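Local coordinates for ATP-dependent DNA helicase uvsW (Enterobacteria phage T4, PDB 1RIF), which is an ATP-dependent 3'-5' DNA helicase that drives branch migration in recombination-dependent repair and reorganises stalled replication forks of the phage, at residues 60-65 against 83-88; 175-178 against 182-185; 210-215 against 243-248. The protein carries 1 engineered substitution. All coordinates share one frame; numbering follows the deposited sequence.

Interaction 1. Residues 60-65 against 83-88; sequences LPFGLV and PQINEK
F62 and I85 mark the nearest approach of two chain segments that never pair, their CA atoms 8.2 Å apart: 60-65 turns from the end of strand 59-61 into a 3-10 segment, while 83-88 is loop after strand 79-81. The gap is bridged by side chains. F62 carries its ring anti to the backbone N (chi1 -155°) and passes alongside I85, the two side chains pointing opposite ways, which brings the far end of the ring beside the I85 backbone. There F62 CZ lies 3.6 Å from I85 O, which sits at the ring edge near its plane, and the same end of the ring grazes the methyl branch of I85, with F62 CE2 4.1 Å from I85 CG2. Both methyls of V65 approach that same branch, the two side chains lying at a slant to each other: I85 CG2 is 3.8 Å from V65 CG1 and 3.9 Å from V65 CG2. V13 of strand 12-16 touches V65 and I85, V5 of strand 3-8 also packs on I85, and R130 makes a cation-pi contact with F62. The contact therefore joins the two outermost strands of the four-stranded N-terminal sheet through the turns that follow them. Its chemistry is mainly apolar; the ring-edge hydrogens near I85 O are weakly positive and probably suit it, but the hold comes chiefly from hydrocarbon contacts, with F62 and I85 buried.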
ATOM      1  N   LEU A  60      10.688   2.492 -11.052  1.00 23.32           N
ATOM      2  CA  LEU A  60      10.902   2.603  -9.615  1.00 23.39           C
ATOM      3  C   LEU A  60       9.565   2.531  -8.874  1.00 24.08           C
ATOM      4  O   LEU A  60       8.587   3.161  -9.283  1.00 24.07           O
ATOM      5  CB  LEU A  60      11.576   3.933  -9.303  1.00 21.21           C
ATOM      6  CG  LEU A  60      11.832   4.219  -7.829  1.00 19.90           C
ATOM      7  CD1 LEU A  60      13.138   3.577  -7.404  1.00 18.53           C
ATOM      8  CD2 LEU A  60      11.874   5.714  -7.613  1.00 18.07           C
ATOM      9  N   PRO A  61       9.492   1.749  -7.786  1.00 24.32           N
ATOM     10  CA  PRO A  61       8.192   1.725  -7.113  1.00 24.14           C
ATOM     11  C   PRO A  61       7.715   3.146  -6.779  1.00 23.48           C
ATOM     12  O   PRO A  61       8.475   3.973  -6.265  1.00 20.92           O
ATOM     13  CB  PRO A  61       8.436   0.835  -5.884  1.00 23.34           C
ATOM     14  CG  PRO A  61       9.922   0.673  -5.802  1.00 25.13           C
ATOM     15  CD  PRO A  61      10.402   0.746  -7.216  1.00 24.03           C
ATOM     16  N   PHE A  62       6.452   3.413  -7.114  1.00 22.37           N
ATOM     17  CA  PHE A  62       5.813   4.715  -6.922  1.00 20.79           C
ATOM     18  C   PHE A  62       6.132   5.378  -5.585  1.00 20.68           C
ATOM     19  O   PHE A  62       6.585   6.522  -5.544  1.00 21.33           O
ATOM     20  CB  PHE A  62       4.298   4.551  -7.063  1.00 20.89           C
ATOM     21  CG  PHE A  62       3.575   5.802  -7.467  1.00 19.19           C
ATOM     22  CD1 PHE A  62       2.893   5.855  -8.676  1.00 20.91           C
ATOM     23  CD2 PHE A  62       3.534   6.908  -6.630  1.00 22.00           C
ATOM     24  CE1 PHE A  62       2.175   6.995  -9.044  1.00 19.57           C
ATOM     25  CE2 PHE A  62       2.817   8.058  -6.986  1.00 20.07           C
ATOM     26  CZ  PHE A  62       2.138   8.096  -8.194  1.00 19.20           C
ATOM     27  N   GLY A  63       5.900   4.646  -4.497  1.00 20.53           N
ATOM     28  CA  GLY A  63       6.144   5.167  -3.165  1.00 19.28           C
ATOM     29  C   GLY A  63       7.489   5.803  -2.876  1.00 20.43           C
ATOM     30  O   GLY A  63       7.608   6.555  -1.914  1.00 19.48           O
ATOM     31  N   LEU A  64       8.499   5.521  -3.700  1.00 21.59           N
ATOM     32  CA  LEU A  64       9.845   6.061  -3.490  1.00 21.49           C
ATOM     33  C   LEU A  64      10.197   7.334  -4.272  1.00 22.76           C
ATOM     34  O   LEU A  64      11.322   7.833  -4.186  1.00 22.57           O
ATOM     35  CB  LEU A  64      10.881   4.972  -3.798  1.00 20.46           C
ATOM     36  CG  LEU A  64      11.019   3.832  -2.785  1.00 18.28           C
ATOM     37  CD1 LEU A  64      11.722   2.650  -3.423  1.00 16.29           C
ATOM     38  CD2 LEU A  64      11.779   4.332  -1.566  1.00 15.55           C
ATOM     39  N   VAL A  65       9.243   7.863  -5.028  1.00 24.51           N
ATOM     40  CA  VAL A  65       9.494   9.067  -5.808  1.00 26.77           C
ATOM     41  C   VAL A  65      10.089  10.181  -4.947  1.00 27.82           C
ATOM     42  O   VAL A  65      11.047  10.842  -5.346  1.00 29.38           O
ATOM     43  CB  VAL A  65       8.190   9.580  -6.463  1.00 27.92           C
ATOM     44  CG1 VAL A  65       8.466  10.828  -7.279  1.00 29.37           C
ATOM     45  CG2 VAL A  65       7.608   8.508  -7.353  1.00 29.82           C
ATOM     46  N   PRO A  83       3.698  15.844 -13.393  1.00 30.60           N
ATOM     47  CA  PRO A  83       2.749  16.369 -12.405  1.00 30.24           C
ATOM     48  C   PRO A  83       1.703  15.355 -11.927  1.00 29.25           C
ATOM     49  O   PRO A  83       1.190  15.462 -10.809  1.00 28.73           O
ATOM     50  CB  PRO A  83       2.132  17.563 -13.128  1.00 29.93           C
ATOM     51  CG  PRO A  83       2.177  17.134 -14.562  1.00 31.83           C
ATOM     52  CD  PRO A  83       3.562  16.553 -14.676  1.00 30.47           C
ATOM     53  N   GLN A  84       1.397  14.366 -12.761  1.00 27.74           N
ATOM     54  CA  GLN A  84       0.410  13.362 -12.386  1.00 28.43           C
ATOM     55  C   GLN A  84       0.872  12.549 -11.175  1.00 29.24           C
ATOM     56  O   GLN A  84       0.053  12.004 -10.430  1.00 29.18           O
ATOM     57  CB  GLN A  84       0.137  12.422 -13.553  1.00 27.42           C
ATOM     58  CG  GLN A  84      -1.117  11.609 -13.361  1.00 30.68           C
ATOM     59  CD  GLN A  84      -1.282  10.531 -14.408  1.00 31.53           C
ATOM     60  OE1 GLN A  84      -0.772  10.645 -15.522  1.00 32.37           O
ATOM     61  NE2 GLN A  84      -2.014   9.477 -14.057  1.00 34.37           N
ATOM     62  N   ILE A  85       2.188  12.486 -10.984  1.00 27.83           N
ATOM     63  CA  ILE A  85       2.785  11.741  -9.881  1.00 27.40           C
ATOM     64  C   ILE A  85       2.532  12.359  -8.508  1.00 26.67           C
ATOM     65  O   ILE A  85       2.296  11.648  -7.531  1.00 25.59           O
ATOM     66  CB  ILE A  85       4.314  11.600 -10.088  1.00 27.52           C
ATOM     67  CG1 ILE A  85       4.588  10.720 -11.312  1.00 27.22           C
ATOM     68  CG2 ILE A  85       4.974  11.025  -8.827  1.00 28.10           C
ATOM     69  CD1 ILE A  85       6.064  10.612 -11.688  1.00 25.57           C
ATOM     70  N   ASN A  86       2.574  13.683  -8.434  1.00 27.11           N
ATOM     71  CA  ASN A  86       2.375  14.373  -7.165  1.00 26.14           C
ATOM     72  C   ASN A  86       0.917  14.719  -6.894  1.00 24.74           C
ATOM     73  O   ASN A  86       0.613  15.401  -5.922  1.00 25.28           O
ATOM     74  CB  ASN A  86       3.211  15.656  -7.137  1.00 28.32           C
ATOM     75  CG  ASN A  86       4.675  15.406  -7.457  1.00 29.69           C
ATOM     76  OD1 ASN A  86       5.337  14.610  -6.786  1.00 32.31           O
ATOM     77  ND2 ASN A  86       5.185  16.085  -8.481  1.00 28.38           N
ATOM     78  N   GLU A  87       0.027  14.241  -7.753  1.00 23.60           N
ATOM     79  CA  GLU A  87      -1.396  14.505  -7.627  1.00 23.19           C
ATOM     80  C   GLU A  87      -1.983  14.034  -6.293  1.00 24.29           C
ATOM     81  O   GLU A  87      -1.719  12.922  -5.833  1.00 24.62           O
ATOM     82  CB  GLU A  87      -2.118  13.840  -8.782  1.00 24.61           C
ATOM     83  CG  GLU A  87      -3.581  14.135  -8.847  1.00 30.37           C
ATOM     84  CD  GLU A  87      -4.245  13.440 -10.012  1.00 34.08           C
ATOM     85  OE1 GLU A  87      -3.937  13.795 -11.176  1.00 34.12           O
ATOM     86  OE2 GLU A  87      -5.069  12.529  -9.757  1.00 36.35           O
ATOM     87  N   LYS A  88      -2.785  14.897  -5.676  1.00 23.25           N
ATOM     88  CA  LYS A  88      -3.420  14.609  -4.400  1.00 21.53           C
ATOM     89  C   LYS A  88      -4.937  14.555  -4.579  1.00 22.40           C
ATOM     90  O   LYS A  88      -5.469  15.040  -5.575  1.00 21.25           O
ATOM     91  CB  LYS A  88      -3.082  15.710  -3.394  1.00 22.62           C
ATOM     92  CG  LYS A  88      -1.609  16.019  -3.248  1.00 21.60           C
ATOM     93  CD  LYS A  88      -0.899  14.962  -2.440  1.00 22.51           C
ATOM     94  CE  LYS A  88       0.574  15.289  -2.273  1.00 23.41           C
ATOM     95  NZ  LYS A  88       1.263  14.336  -1.364  1.00 23.59           N
TER

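Interaction 2. Residues 175-178 against 182-185; sequences DDFV and LFSH
The helix-to-strand connection of the RecA-like ATPase domain, where helix 167-180 ends and the chain returns toward strand 188-190, brings D175, F177 and V178 against L182, F183 and H185. H185 is gripped twice. Its NE2 donates to D175 OD1 at 3.2 Å with an N-H...O angle of 148°; the oxygen lies nearly in the imidazole plane and is approached almost end-on to its C-O bond, and the carboxylate stands 84° from the ring. V178 meanwhile lays CG2 over the middle of one imidazole face, 3.5 Å from the ring centroid, in a CH-pi contact. Edge bond and face contact together should limit rotation of the ring. Further along, V178 CA makes a straight C-H...O contact of 3.3 Å with F183 O, and L182 N reaches back to F177 O in a weak bond of 3.4 Å. The side chains of F177 and F183 extend alongside each other, their ring planes inclined by 32°, with F177 CD2 over one face of F183 and 3.6 Å from its CD1. This aromatic pair faces inward, between helix 141-155 and the edge strand of the parallel sheet: F177 touches A146, F183 touches A149, and both reach I188 of strand 188-190. S142, in the predicted ATP-binding loop and helix start, lies about 5 Å from F177, nearest side-chain atoms, while L182 O accepts a bond from R150.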
ATOM      1  N   ASP A 175     -16.150  -9.075   9.776  1.00 18.43           N
ATOM      2  CA  ASP A 175     -17.162  -8.906  10.797  1.00 19.51           C
ATOM      3  C   ASP A 175     -17.154  -7.479  11.350  1.00 20.42           C
ATOM      4  O   ASP A 175     -18.219  -6.904  11.581  1.00 20.43           O
ATOM      5  CB  ASP A 175     -16.943  -9.914  11.924  1.00 20.57           C
ATOM      6  CG  ASP A 175     -17.272 -11.333  11.505  1.00 21.36           C
ATOM      7  OD1 ASP A 175     -17.761 -11.513  10.369  1.00 21.38           O
ATOM      8  OD2 ASP A 175     -17.047 -12.265  12.309  1.00 23.03           O
ATOM      9  N   ASP A 176     -15.965  -6.902  11.553  1.00 19.73           N
ATOM     10  CA  ASP A 176     -15.876  -5.540  12.070  1.00 18.42           C
ATOM     11  C   ASP A 176     -16.564  -4.566  11.130  1.00 18.47           C
ATOM     12  O   ASP A 176     -17.379  -3.756  11.563  1.00 17.73           O
ATOM     13  CB  ASP A 176     -14.421  -5.110  12.245  1.00 21.67           C
ATOM     14  CG  ASP A 176     -13.710  -5.870  13.347  1.00 25.35           C
ATOM     15  OD1 ASP A 176     -14.393  -6.424  14.237  1.00 25.23           O
ATOM     16  OD2 ASP A 176     -12.458  -5.898  13.330  1.00 28.37           O
ATOM     17  N   PHE A 177     -16.218  -4.645   9.844  1.00 18.63           N
ATOM     18  CA  PHE A 177     -16.789  -3.774   8.810  1.00 17.46           C
ATOM     19  C   PHE A 177     -18.311  -3.804   8.827  1.00 17.45           C
ATOM     20  O   PHE A 177     -18.962  -2.773   8.648  1.00 18.72           O
ATOM     21  CB  PHE A 177     -16.287  -4.200   7.417  1.00 19.09           C
ATOM     22  CG  PHE A 177     -14.927  -3.637   7.044  1.00 21.09           C
ATOM     23  CD1 PHE A 177     -13.931  -3.454   8.006  1.00 20.69           C
ATOM     24  CD2 PHE A 177     -14.643  -3.294   5.721  1.00 19.69           C
ATOM     25  CE1 PHE A 177     -12.682  -2.937   7.653  1.00 19.99           C
ATOM     26  CE2 PHE A 177     -13.394  -2.778   5.366  1.00 18.25           C
ATOM     27  CZ  PHE A 177     -12.417  -2.600   6.330  1.00 16.35           C
ATOM     28  N   VAL A 178     -18.878  -4.987   9.032  1.00 17.19           N
ATOM     29  CA  VAL A 178     -20.329  -5.132   9.071  1.00 17.13           C
ATOM     30  C   VAL A 178     -20.882  -4.621  10.410  1.00 19.28           C
ATOM     31  O   VAL A 178     -21.990  -4.084  10.464  1.00 19.62           O
ATOM     32  CB  VAL A 178     -20.751  -6.618   8.836  1.00 16.87           C
ATOM     33  CG1 VAL A 178     -22.270  -6.759   8.888  1.00 15.17           C
ATOM     34  CG2 VAL A 178     -20.243  -7.098   7.477  1.00 14.17           C
ATOM     35  N   LEU A 182     -20.881  -0.021   7.859  1.00 17.11           N
ATOM     36  CA  LEU A 182     -20.402   0.715   6.694  1.00 16.67           C
ATOM     37  C   LEU A 182     -20.440  -0.227   5.482  1.00 16.28           C
ATOM     38  O   LEU A 182     -20.416   0.217   4.333  1.00 14.90           O
ATOM     39  CB  LEU A 182     -18.974   1.225   6.934  1.00 15.35           C
ATOM     40  CG  LEU A 182     -18.822   2.271   8.044  1.00 13.59           C
ATOM     41  CD1 LEU A 182     -17.351   2.523   8.328  1.00 14.04           C
ATOM     42  CD2 LEU A 182     -19.524   3.556   7.636  1.00 12.68           C
ATOM     43  N   PHE A 183     -20.518  -1.527   5.761  1.00 16.16           N
ATOM     44  CA  PHE A 183     -20.572  -2.560   4.729  1.00 16.95           C
ATOM     45  C   PHE A 183     -21.487  -3.698   5.161  1.00 17.06           C
ATOM     46  O   PHE A 183     -21.787  -3.849   6.344  1.00 17.58           O
ATOM     47  CB  PHE A 183     -19.175  -3.167   4.470  1.00 15.60           C
ATOM     48  CG  PHE A 183     -18.166  -2.196   3.934  1.00 13.76           C
ATOM     49  CD1 PHE A 183     -17.490  -1.330   4.788  1.00 13.32           C
ATOM     50  CD2 PHE A 183     -17.904  -2.133   2.566  1.00 12.09           C
ATOM     51  CE1 PHE A 183     -16.565  -0.410   4.287  1.00 13.24           C
ATOM     52  CE2 PHE A 183     -16.981  -1.218   2.055  1.00 12.75           C
ATOM     53  CZ  PHE A 183     -16.312  -0.354   2.923  1.00 12.99           C
ATOM     54  N   SER A 184     -21.918  -4.499   4.189  1.00 18.67           N
ATOM     55  CA  SER A 184     -22.746  -5.676   4.445  1.00 19.85           C
ATOM     56  C   SER A 184     -21.878  -6.868   4.016  1.00 20.06           C
ATOM     57  O   SER A 184     -20.921  -6.688   3.256  1.00 19.00           O
ATOM     58  CB  SER A 184     -24.024  -5.635   3.609  1.00 21.26           C
ATOM     59  OG  SER A 184     -23.733  -5.749   2.232  1.00 23.73           O
ATOM     60  N   HIS A 185     -22.187  -8.075   4.492  1.00 21.44           N
ATOM     61  CA  HIS A 185     -21.372  -9.238   4.122  1.00 21.46           C
ATOM     62  C   HIS A 185     -21.335  -9.568   2.641  1.00 21.58           C
ATOM     63  O   HIS A 185     -20.295  -9.993   2.124  1.00 21.06           O
ATOM     64  CB  HIS A 185     -21.792 -10.475   4.916  1.00 23.21           C
ATOM     65  CG  HIS A 185     -21.088 -10.593   6.230  1.00 27.86           C
ATOM     66  ND1 HIS A 185     -21.721 -10.390   7.439  1.00 27.67           N
ATOM     67  CD2 HIS A 185     -19.785 -10.822   6.520  1.00 26.85           C
ATOM     68  CE1 HIS A 185     -20.837 -10.487   8.416  1.00 28.65           C
ATOM     69  NE2 HIS A 185     -19.655 -10.748   7.886  1.00 28.74           N
TER

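Interaction 3. Residues 210-215 against 243-248; sequences GTWQTV and SSIISG
Apolar contact between W212, V215 and I245 makes up the whole of this meeting between the short helix 212-215 and I245 on helix 239-245. The end of I245 is the shared element: its CD1 lies 3.4 Å from W212 CZ3 and 3.6 Å from W212 CH2, a tight approach to the benzo end of the indole from an oblique direction. I245 CG1 follows at 3.8 Å from W212 CZ3. Taken whole, the I245 and W212 side chains cross at about a right angle. V215, one turn further along its helix, adds a looser touch of 4.1 Å from its CG1 to I245 CD1. I245 holds CG1 between its backbone N and carbonyl carbon (chi1 68°), a crowded position that turns the ethyl branch onto the indole and leaves CG2 near V215.

Backbone hydrogen bonding shapes 211-215. T211 occupies the N-cap of helix 212-215, and its carbonyl oxygen receives V215 N at 3.0 Å, which fixes W212 and V215 on the same short turn. Around the apolar patch, F223 touches both V215 and I245, and A237 packs on W212. Helix 212-215 follows strand 207-210, whose G210 bonds to the backbone of I162 and V164 beside it; helix 239-245 comes after strand 226-232 and the predicted DEAH box. The contact thus links the outlets of two strands of the parallel sheet, with M275 of helix 269-276 also packed on I245.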
ATOM      1  N   GLY A 210      -7.830 -11.000   2.593  1.00 17.26           N
ATOM      2  CA  GLY A 210      -7.031 -12.206   2.685  1.00 16.71           C
ATOM      3  C   GLY A 210      -5.685 -12.001   3.355  1.00 16.07           C
ATOM      4  O   GLY A 210      -5.365 -10.919   3.845  1.00 14.25           O
ATOM      5  N   THR A 211      -4.894 -13.063   3.379  1.00 15.01           N
ATOM      6  CA  THR A 211      -3.579 -13.022   3.989  1.00 14.81           C
ATOM      7  C   THR A 211      -2.557 -13.004   2.867  1.00 14.38           C
ATOM      8  O   THR A 211      -2.901 -13.251   1.713  1.00 16.47           O
ATOM      9  CB  THR A 211      -3.339 -14.272   4.853  1.00 15.37           C
ATOM     10  OG1 THR A 211      -3.398 -15.434   4.024  1.00 16.51           O
ATOM     11  CG2 THR A 211      -4.401 -14.393   5.932  1.00 15.68           C
ATOM     12  N   TRP A 212      -1.306 -12.709   3.203  1.00 14.62           N
ATOM     13  CA  TRP A 212      -0.231 -12.676   2.216  1.00 16.01           C
ATOM     14  C   TRP A 212      -0.024 -13.999   1.493  1.00 17.94           C
ATOM     15  O   TRP A 212       0.199 -14.025   0.282  1.00 17.72           O
ATOM     16  CB  TRP A 212       1.095 -12.278   2.877  1.00 13.73           C
ATOM     17  CG  TRP A 212       1.296 -10.795   2.961  1.00 15.92           C
ATOM     18  CD1 TRP A 212       1.249 -10.016   4.081  1.00 11.31           C
ATOM     19  CD2 TRP A 212       1.573  -9.912   1.865  1.00 15.16           C
ATOM     20  NE1 TRP A 212       1.484  -8.700   3.750  1.00 14.73           N
ATOM     21  CE2 TRP A 212       1.686  -8.610   2.397  1.00 14.71           C
ATOM     22  CE3 TRP A 212       1.738 -10.100   0.483  1.00 15.18           C
ATOM     23  CZ2 TRP A 212       1.961  -7.493   1.593  1.00 16.21           C
ATOM     24  CZ3 TRP A 212       2.012  -8.993  -0.317  1.00 15.64           C
ATOM     25  CH2 TRP A 212       2.122  -7.705   0.244  1.00 15.76           C
ATOM     26  N   GLN A 213      -0.092 -15.101   2.233  1.00 22.41           N
ATOM     27  CA  GLN A 213       0.142 -16.404   1.625  1.00 24.04           C
ATOM     28  C   GLN A 213      -0.882 -16.767   0.556  1.00 24.16           C
ATOM     29  O   GLN A 213      -0.559 -17.462  -0.401  1.00 24.61           O
ATOM     30  CB  GLN A 213       0.221 -17.501   2.693  1.00 27.17           C
ATOM     31  CG  GLN A 213      -1.096 -18.018   3.217  1.00 32.50           C
ATOM     32  CD  GLN A 213      -0.920 -19.336   3.946  1.00 34.67           C
ATOM     33  OE1 GLN A 213      -0.322 -20.262   3.409  1.00 36.02           O
ATOM     34  NE2 GLN A 213      -1.436 -19.428   5.169  1.00 36.30           N
ATOM     35  N   THR A 214      -2.114 -16.298   0.715  1.00 23.48           N
ATOM     36  CA  THR A 214      -3.146 -16.569  -0.275  1.00 22.68           C
ATOM     37  C   THR A 214      -2.938 -15.627  -1.446  1.00 22.16           C
ATOM     38  O   THR A 214      -2.849 -16.049  -2.595  1.00 22.22           O
ATOM     39  CB  THR A 214      -4.550 -16.321   0.292  1.00 22.04           C
ATOM     40  OG1 THR A 214      -4.860 -17.338   1.251  1.00 22.84           O
ATOM     41  CG2 THR A 214      -5.589 -16.333  -0.825  1.00 22.99           C
ATOM     42  N   VAL A 215      -2.859 -14.342  -1.123  1.00 22.36           N
ATOM     43  CA  VAL A 215      -2.684 -13.277  -2.095  1.00 21.17           C
ATOM     44  C   VAL A 215      -1.512 -13.467  -3.060  1.00 21.24           C
ATOM     45  O   VAL A 215      -1.654 -13.243  -4.263  1.00 20.70           O
ATOM     46  CB  VAL A 215      -2.554 -11.923  -1.351  1.00 20.81           C
ATOM     47  CG1 VAL A 215      -2.013 -10.853  -2.271  1.00 21.41           C
ATOM     48  CG2 VAL A 215      -3.912 -11.519  -0.804  1.00 20.45           C
ATOM     49  N   SER A 243       7.601  -7.616  -3.490  1.00 23.24           N
ATOM     50  CA  SER A 243       8.092  -7.617  -4.856  1.00 24.76           C
ATOM     51  C   SER A 243       7.306  -8.583  -5.731  1.00 25.39           C
ATOM     52  O   SER A 243       7.311  -8.466  -6.956  1.00 27.30           O
ATOM     53  CB  SER A 243       9.598  -7.937  -4.896  1.00 25.63           C
ATOM     54  OG  SER A 243       9.908  -9.134  -4.217  1.00 28.40           O
ATOM     55  N   SER A 244       6.600  -9.514  -5.098  1.00 25.01           N
ATOM     56  CA  SER A 244       5.806 -10.502  -5.821  1.00 23.92           C
ATOM     57  C   SER A 244       4.483  -9.971  -6.401  1.00 23.56           C
ATOM     58  O   SER A 244       4.066 -10.403  -7.474  1.00 23.13           O
ATOM     59  CB  SER A 244       5.523 -11.700  -4.909  1.00 23.80           C
ATOM     60  OG  SER A 244       4.913 -12.747  -5.627  1.00 25.49           O
ATOM     61  N   ILE A 245       3.832  -9.034  -5.711  1.00 21.88           N
ATOM     62  CA  ILE A 245       2.551  -8.497  -6.186  1.00 21.72           C
ATOM     63  C   ILE A 245       2.532  -7.013  -6.539  1.00 21.86           C
ATOM     64  O   ILE A 245       1.537  -6.527  -7.077  1.00 22.62           O
ATOM     65  CB  ILE A 245       1.413  -8.687  -5.141  1.00 21.16           C
ATOM     66  CG1 ILE A 245       1.671  -7.795  -3.922  1.00 20.81           C
ATOM     67  CG2 ILE A 245       1.312 -10.146  -4.717  1.00 23.38           C
ATOM     68  CD1 ILE A 245       0.462  -7.622  -3.002  1.00 19.48           C
ATOM     69  N   ILE A 246       3.606  -6.291  -6.240  1.00 20.61           N
ATOM     70  CA  ILE A 246       3.646  -4.856  -6.495  1.00 20.80           C
ATOM     71  C   ILE A 246       3.350  -4.423  -7.938  1.00 22.19           C
ATOM     72  O   ILE A 246       2.593  -3.477  -8.159  1.00 22.48           O
ATOM     73  CB  ILE A 246       5.000  -4.258  -6.030  1.00 18.17           C
ATOM     74  CG1 ILE A 246       4.929  -2.728  -6.059  1.00 17.07           C
ATOM     75  CG2 ILE A 246       6.140  -4.802  -6.894  1.00 18.84           C
ATOM     76  CD1 ILE A 246       6.101  -2.036  -5.365  1.00 13.68           C
ATOM     77  N   SER A 247       3.928  -5.113  -8.914  1.00 22.15           N
ATOM     78  CA  SER A 247       3.704  -4.774 -10.315  1.00 24.16           C
ATOM     79  C   SER A 247       2.271  -5.071 -10.747  1.00 25.18           C
ATOM     80  O   SER A 247       1.741  -4.419 -11.647  1.00 26.15           O
ATOM     81  CB  SER A 247       4.672  -5.549 -11.210  1.00 25.38           C
ATOM     82  OG  SER A 247       6.011  -5.174 -10.954  1.00 28.59           O
ATOM     83  N   GLY A 248       1.647  -6.057 -10.105  1.00 25.36           N
ATOM     84  CA  GLY A 248       0.278  -6.414 -10.439  1.00 22.29           C
ATOM     85  C   GLY A 248      -0.745  -5.346 -10.089  1.00 21.59           C
ATOM     86  O   GLY A 248      -1.796  -5.256 -10.725  1.00 21.22           O
TER

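Overall arrangement
The chain holds the N-terminal and ATP-binding domains of the helicase, without its C-terminal helicase domain. From the N terminus its three contacts come in series, none enclosing or crossing another. Interaction 1 closes the excursion through helix 68-74 and strand 79-81, between the edge strands of the small N-terminal sheet. Interaction 2 closes over three residues, two of them the last of helix 167-180; interaction 3 spans the loop carrying strand 226-232. Interactions 1 and 2 lie on opposite sides of the chain's centre. Interactions 1 and 3 touch, P61 CB lying 3.7 Å from I246 CD1, where the N-terminal domain meets the ATPase domain. Helix 269-276 touches both interactions, through L64 and I245.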